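Local coordinates for protein ulvan Lyase-PL25 (Pseudoalteromonas sp. PLSV, PDB 5UAM) that cleaves ulvan, the sulfated cell-wall polysaccharide of green seaweeds, as a polysaccharide lyase of family 25, at residues A[152-160]-A[191-200]. Numbering follows the deposited sequence. Where two conformers were deposited one is given.
Sequences WEDLNNITP and QKSVDNGRTF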
ATOM      1  N   TRP A 152       6.065 -19.182  13.325  1.00 15.84           N
ATOM      2  CA  TRP A 152       5.303 -17.980  13.639  1.00 16.09           C
ATOM      3  C   TRP A 152       4.437 -18.182  14.874  1.00 16.80           C
ATOM      4  O   TRP A 152       4.013 -19.299  15.189  1.00 19.30           O
ATOM      5  CB  TRP A 152       4.405 -17.619  12.429  1.00 17.08           C
ATOM      6  CG  TRP A 152       5.286 -17.287  11.283  1.00 15.24           C
ATOM      7  CD1 TRP A 152       5.857 -18.163  10.397  1.00 16.42           C
ATOM      8  CD2 TRP A 152       5.786 -16.005  10.965  1.00 14.35           C
ATOM      9  NE1 TRP A 152       6.676 -17.474   9.531  1.00 15.40           N
ATOM     10  CE2 TRP A 152       6.653 -16.147   9.868  1.00 15.09           C
ATOM     11  CE3 TRP A 152       5.569 -14.727  11.486  1.00 15.28           C
ATOM     12  CZ2 TRP A 152       7.328 -15.063   9.316  1.00 16.00           C
ATOM     13  CZ3 TRP A 152       6.229 -13.653  10.922  1.00 15.50           C
ATOM     14  CH2 TRP A 152       7.103 -13.836   9.844  1.00 16.24           C
ATOM     15  N   GLU A 153       4.164 -17.084  15.562  1.00 17.04           N
ATOM     16  CA  GLU A 153       3.191 -17.086  16.637  1.00 19.02           C
ATOM     17  C   GLU A 153       2.288 -15.872  16.499  1.00 15.98           C
ATOM     18  O   GLU A 153       2.678 -14.819  15.979  1.00 16.56           O
ATOM     19  CB  GLU A 153       3.847 -17.125  18.020  1.00 24.10           C
ATOM     20  CG  GLU A 153       4.684 -15.914  18.336  1.00 23.14           C
ATOM     21  CD  GLU A 153       5.444 -16.045  19.659  1.00 43.30           C
ATOM     22  OE1 GLU A 153       5.435 -17.153  20.243  1.00 50.77           O
ATOM     23  OE2 GLU A 153       6.041 -15.039  20.110  1.00 36.25           O
ATOM     24  N   ASP A 154       1.065 -16.046  16.971  1.00 18.53           N
ATOM     25  CA  ASP A 154       0.080 -14.989  16.949  1.00 16.03           C
ATOM     26  C   ASP A 154       0.305 -14.023  18.107  1.00 16.46           C
ATOM     27  O   ASP A 154       0.516 -14.439  19.256  1.00 20.46           O
ATOM     28  CB  ASP A 154      -1.314 -15.607  17.068  1.00 18.25           C
ATOM     29  CG  ASP A 154      -1.596 -16.613  15.973  1.00 25.51           C
ATOM     30  OD1 ASP A 154      -1.251 -16.324  14.810  1.00 21.92           O
ATOM     31  OD2 ASP A 154      -2.136 -17.709  16.266  1.00 33.81           O
ATOM     32  N   LEU A 155       0.211 -12.727  17.847  0.68 15.98           N
ATOM     33  CA  LEU A 155       0.106 -11.769  18.948  0.68 16.85           C
ATOM     34  C   LEU A 155      -1.271 -11.145  19.043  0.68 19.13           C
ATOM     35  O   LEU A 155      -1.793 -10.952  20.137  0.68 21.69           O
ATOM     36  CB  LEU A 155       1.137 -10.643  18.798  0.68 20.82           C
ATOM     37  CG  LEU A 155       2.598 -11.075  18.738  0.68 17.54           C
ATOM     38  CD1 LEU A 155       3.506  -9.854  18.739  0.68 17.94           C
ATOM     39  CD2 LEU A 155       2.942 -11.993  19.913  0.68 23.29           C
ATOM     40  N   ASN A 156      -1.894 -10.962  17.907  1.00 23.10           N
ATOM     41  CA  ASN A 156      -3.085 -10.167  17.704  1.00 20.86           C
ATOM     42  C   ASN A 156      -3.323  -9.175  18.831  1.00 21.84           C
ATOM     43  O   ASN A 156      -4.291  -9.300  19.586  1.00 22.86           O
ATOM     44  CB  ASN A 156      -4.229 -11.154  17.542  1.00 21.02           C
ATOM     45  CG  ASN A 156      -3.937 -12.164  16.449  1.00 22.79           C
ATOM     46  OD1 ASN A 156      -3.207 -11.850  15.502  1.00 18.75           O
ATOM     47  ND2 ASN A 156      -4.482 -13.380  16.574  1.00 24.28           N
ATOM     48  N   ASN A 157      -2.419  -8.197  18.942  1.00 19.80           N
ATOM     49  CA  ASN A 157      -2.387  -7.217  20.024  1.00 15.36           C
ATOM     50  C   ASN A 157      -2.658  -5.798  19.508  1.00 15.35           C
ATOM     51  O   ASN A 157      -2.301  -4.802  20.162  1.00 16.90           O
ATOM     52  CB  ASN A 157      -1.027  -7.252  20.727  1.00 17.81           C
ATOM     53  CG  ASN A 157       0.118  -6.930  19.787  1.00 15.97           C
ATOM     54  OD1 ASN A 157      -0.082  -6.822  18.592  1.00 15.47           O
ATOM     55  ND2 ASN A 157       1.317  -6.798  20.318  1.00 16.71           N
ATOM     56  N   ILE A 158      -3.270  -5.711  18.341  1.00 15.82           N
ATOM     57  CA  ILE A 158      -3.741  -4.477  17.728  1.00 14.49           C
ATOM     58  C   ILE A 158      -5.255  -4.582  17.651  1.00 15.39           C
ATOM     59  O   ILE A 158      -5.827  -5.661  17.812  1.00 16.13           O
ATOM     60  CB  ILE A 158      -3.138  -4.269  16.331  1.00 15.56           C
ATOM     61  CG1 ILE A 158      -3.433  -5.465  15.405  1.00 16.05           C
ATOM     62  CG2 ILE A 158      -1.616  -4.079  16.465  1.00 17.25           C
ATOM     63  CD1 ILE A 158      -2.937  -5.308  14.003  1.00 16.27           C
ATOM     64  N   THR A 159      -5.923  -3.453  17.427  1.00 14.02           N
ATOM     65  CA  THR A 159      -7.375  -3.538  17.364  1.00 13.00           C
ATOM     66  C   THR A 159      -7.793  -4.451  16.208  1.00 13.51           C
ATOM     67  O   THR A 159      -7.185  -4.420  15.130  1.00 14.48           O
ATOM     68  CB  THR A 159      -8.050  -2.172  17.228  1.00 13.92           C
ATOM     69  OG1 THR A 159      -9.464  -2.392  17.132  1.00 16.45           O
ATOM     70  CG2 THR A 159      -7.568  -1.384  15.992  1.00 16.04           C
ATOM     71  N   PRO A 160      -8.833  -5.271  16.385  1.00 13.34           N
ATOM     72  CA  PRO A 160      -9.310  -6.071  15.248  1.00 12.69           C
ATOM     73  C   PRO A 160      -9.964  -5.240  14.169  1.00 12.22           C
ATOM     74  O   PRO A 160     -10.114  -5.722  13.034  1.00 13.28           O
ATOM     75  CB  PRO A 160     -10.324  -7.020  15.886  1.00 14.10           C
ATOM     76  CG  PRO A 160     -10.781  -6.294  17.126  1.00 17.44           C
ATOM     77  CD  PRO A 160      -9.560  -5.584  17.622  1.00 15.21           C
ATOM     78  N   GLN A 191      -1.374   3.068  15.676  1.00 12.30           N
ATOM     79  CA  GLN A 191      -1.010   2.539  16.977  1.00 12.99           C
ATOM     80  C   GLN A 191       0.502   2.466  17.070  1.00 13.87           C
ATOM     81  O   GLN A 191       1.174   2.025  16.130  1.00 13.80           O
ATOM     82  CB  GLN A 191      -1.624   1.160  17.236  1.00 13.47           C
ATOM     83  CG  GLN A 191      -3.126   1.181  17.422  1.00 13.40           C
ATOM     84  CD  GLN A 191      -3.687  -0.123  17.903  1.00 14.22           C
ATOM     85  OE1 GLN A 191      -4.218  -0.935  17.123  1.00 14.91           O
ATOM     86  NE2 GLN A 191      -3.577  -0.343  19.200  1.00 14.49           N
ATOM     87  N   LYS A 192       1.014   2.903  18.216  1.00 13.08           N
ATOM     88  CA  LYS A 192       2.443   3.046  18.465  1.00 13.62           C
ATOM     89  C   LYS A 192       2.914   1.999  19.468  1.00 14.42           C
ATOM     90  O   LYS A 192       2.278   1.784  20.503  1.00 15.02           O
ATOM     91  CB  LYS A 192       2.738   4.449  19.019  1.00 14.48           C
ATOM     92  CG  LYS A 192       4.207   4.718  19.367  1.00 17.44           C
ATOM     93  CD  LYS A 192       4.382   6.098  19.985  1.00 17.37           C
ATOM     94  CE  LYS A 192       5.809   6.321  20.370  1.00 19.86           C
ATOM     95  NZ  LYS A 192       5.998   7.659  20.985  1.00 22.44           N
ATOM     96  N   SER A 193       4.056   1.375  19.176  1.00 14.35           N
ATOM     97  CA  SER A 193       4.695   0.444  20.103  1.00 15.54           C
ATOM     98  C   SER A 193       6.133   0.874  20.327  1.00 15.50           C
ATOM     99  O   SER A 193       6.859   1.139  19.367  1.00 16.26           O
ATOM    100  CB  SER A 193       4.690  -0.995  19.563  1.00 14.28           C
ATOM    101  OG  SER A 193       5.523  -1.821  20.364  1.00 15.65           O
ATOM    102  N   VAL A 194       6.547   0.895  21.592  1.00 15.84           N
ATOM    103  CA  VAL A 194       7.927   1.185  21.983  1.00 17.52           C
ATOM    104  C   VAL A 194       8.677  -0.053  22.468  1.00 18.42           C
ATOM    105  O   VAL A 194       9.836   0.071  22.914  1.00 20.76           O
ATOM    106  CB  VAL A 194       8.014   2.338  23.002  1.00 17.38           C
ATOM    107  CG1 VAL A 194       7.351   3.600  22.426  1.00 18.76           C
ATOM    108  CG2 VAL A 194       7.381   1.967  24.332  1.00 20.23           C
ATOM    109  N   ASP A 195       8.066  -1.240  22.403  1.00 15.85           N
ATOM    110  CA  ASP A 195       8.681  -2.465  22.903  1.00 18.41           C
ATOM    111  C   ASP A 195       8.758  -3.526  21.809  1.00 16.54           C
ATOM    112  O   ASP A 195       8.543  -4.719  22.047  1.00 17.56           O
ATOM    113  CB  ASP A 195       7.973  -2.989  24.154  1.00 17.83           C
ATOM    114  CG  ASP A 195       6.531  -3.379  23.898  1.00 17.30           C
ATOM    115  OD1 ASP A 195       6.062  -3.258  22.738  1.00 17.22           O
ATOM    116  OD2 ASP A 195       5.861  -3.829  24.867  1.00 23.26           O
ATOM    117  N   ASN A 196       9.109  -3.093  20.598  1.00 15.02           N
ATOM    118  CA  ASN A 196       9.323  -3.999  19.470  1.00 14.26           C
ATOM    119  C   ASN A 196       8.045  -4.721  19.068  1.00 14.79           C
ATOM    120  O   ASN A 196       8.077  -5.856  18.599  1.00 16.21           O
ATOM    121  CB  ASN A 196      10.465  -4.981  19.758  1.00 15.86           C
ATOM    122  CG  ASN A 196      11.784  -4.274  19.985  1.00 18.73           C
ATOM    123  OD1 ASN A 196      12.013  -3.197  19.448  1.00 20.97           O
ATOM    124  ND2 ASN A 196      12.633  -4.841  20.826  1.00 23.68           N
ATOM    125  N   GLY A 197       6.907  -4.055  19.216  1.00 14.76           N
ATOM    126  CA  GLY A 197       5.660  -4.595  18.716  1.00 15.68           C
ATOM    127  C   GLY A 197       4.981  -5.580  19.633  1.00 15.53           C
ATOM    128  O   GLY A 197       4.006  -6.222  19.219  1.00 15.25           O
ATOM    129  N   ARG A 198       5.455  -5.708  20.868  1.00 14.84           N
ATOM    130  CA  ARG A 198       4.864  -6.643  21.822  1.00 15.05           C
ATOM    131  C   ARG A 198       3.638  -6.048  22.498  1.00 15.50           C
ATOM    132  O   ARG A 198       2.726  -6.791  22.876  1.00 17.39           O
ATOM    133  CB  ARG A 198       5.918  -7.085  22.836  1.00 17.09           C
ATOM    134  CG  ARG A 198       7.127  -7.744  22.201  1.00 19.21           C
ATOM    135  CD  ARG A 198       6.764  -9.060  21.552  1.00 22.58           C
ATOM    136  NE  ARG A 198       7.865  -9.608  20.755  1.00 20.40           N
ATOM    137  CZ  ARG A 198       7.920 -10.866  20.332  1.00 22.63           C
ATOM    138  NH1 ARG A 198       6.955 -11.730  20.644  1.00 21.79           N
ATOM    139  NH2 ARG A 198       8.951 -11.260  19.608  1.00 20.31           N
ATOM    140  N   THR A 199       3.592  -4.723  22.664  1.00 15.77           N
ATOM    141  CA  THR A 199       2.382  -4.042  23.104  1.00 16.44           C
ATOM    142  C   THR A 199       2.245  -2.734  22.340  1.00 18.20           C
ATOM    143  O   THR A 199       3.233  -2.089  21.979  1.00 17.86           O
ATOM    144  CB  THR A 199       2.361  -3.761  24.607  1.00 22.38           C
ATOM    145  OG1 THR A 199       3.317  -2.766  24.915  1.00 23.94           O
ATOM    146  CG2 THR A 199       2.721  -4.989  25.391  1.00 21.72           C
ATOM    147  N   PHE A 200       0.998  -2.359  22.085  1.00 16.66           N
ATOM    148  CA  PHE A 200       0.668  -1.146  21.352  1.00 14.70           C
ATOM    149  C   PHE A 200      -0.220  -0.273  22.210  1.00 16.67           C
ATOM    150  O   PHE A 200      -1.084  -0.769  22.936  1.00 18.89           O
ATOM    151  CB  PHE A 200      -0.078  -1.457  20.057  1.00 14.83           C
ATOM    152  CG  PHE A 200       0.810  -1.905  18.936  1.00 12.77           C
ATOM    153  CD1 PHE A 200       1.161  -3.242  18.799  1.00 15.85           C
ATOM    154  CD2 PHE A 200       1.304  -1.001  18.030  1.00 13.29           C
ATOM    155  CE1 PHE A 200       1.980  -3.654  17.754  1.00 15.56           C
ATOM    156  CE2 PHE A 200       2.123  -1.393  16.994  1.00 14.14           C
ATOM    157  CZ  PHE A 200       2.467  -2.728  16.859  1.00 15.52           C
TER
HETATM  158  O   HOH W   1       8.544 -14.137  19.012  1.00 18.68           O
HETATM  159  O   HOH W   2      -1.010  -4.244  22.637  1.00 19.43           O
HETATM  160  O   HOH W   3      -4.372  -2.774  20.729  1.00 22.81           O
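The side-chain amide of Asn157 reaches into the turn of segment 191-200, where ND2 donates to two successive carbonyls, Gly197 O at 3.0 Å and, more weakly, Arg198 O at 2.9 Å. Its CG sits between the backbone N and the carbonyl carbon (chi1 60°), which turns the amide toward the turn, nearly perpendicular to the Phe200 ring, while OD1 is hydrogen-bonded to His140 ND1. Beside it the packing is tight: Ile158 CG2 lies over one face of Phe200, 4.0 Å from the ring centroid, with Ser193 CB on the opposite face. Further along, Thr159 N donates an almost straight bond (172°) to a lone pair of Gln191 OE1, and Gln191 NE2 is held by Ala201 O. One water links Asn157 O to Phe200 N, another Asn157 O to Gln191 NE2. The other end is looser: Glu153 OE2 lies at the edge of the Arg198 guanidinium in a long, weak salt bridge (NH1 to OE2 3.5 Å), the planes nearly perpendicular, and a water joins OE2 to NH2. With an alanine here instead of Asn157, both carbonyls and His140 would probably lose this partner, leaving the turn less firmly fixed. The contact links outer strand 152-154 and strand 188-193, in adjacent blades of a beta-propeller.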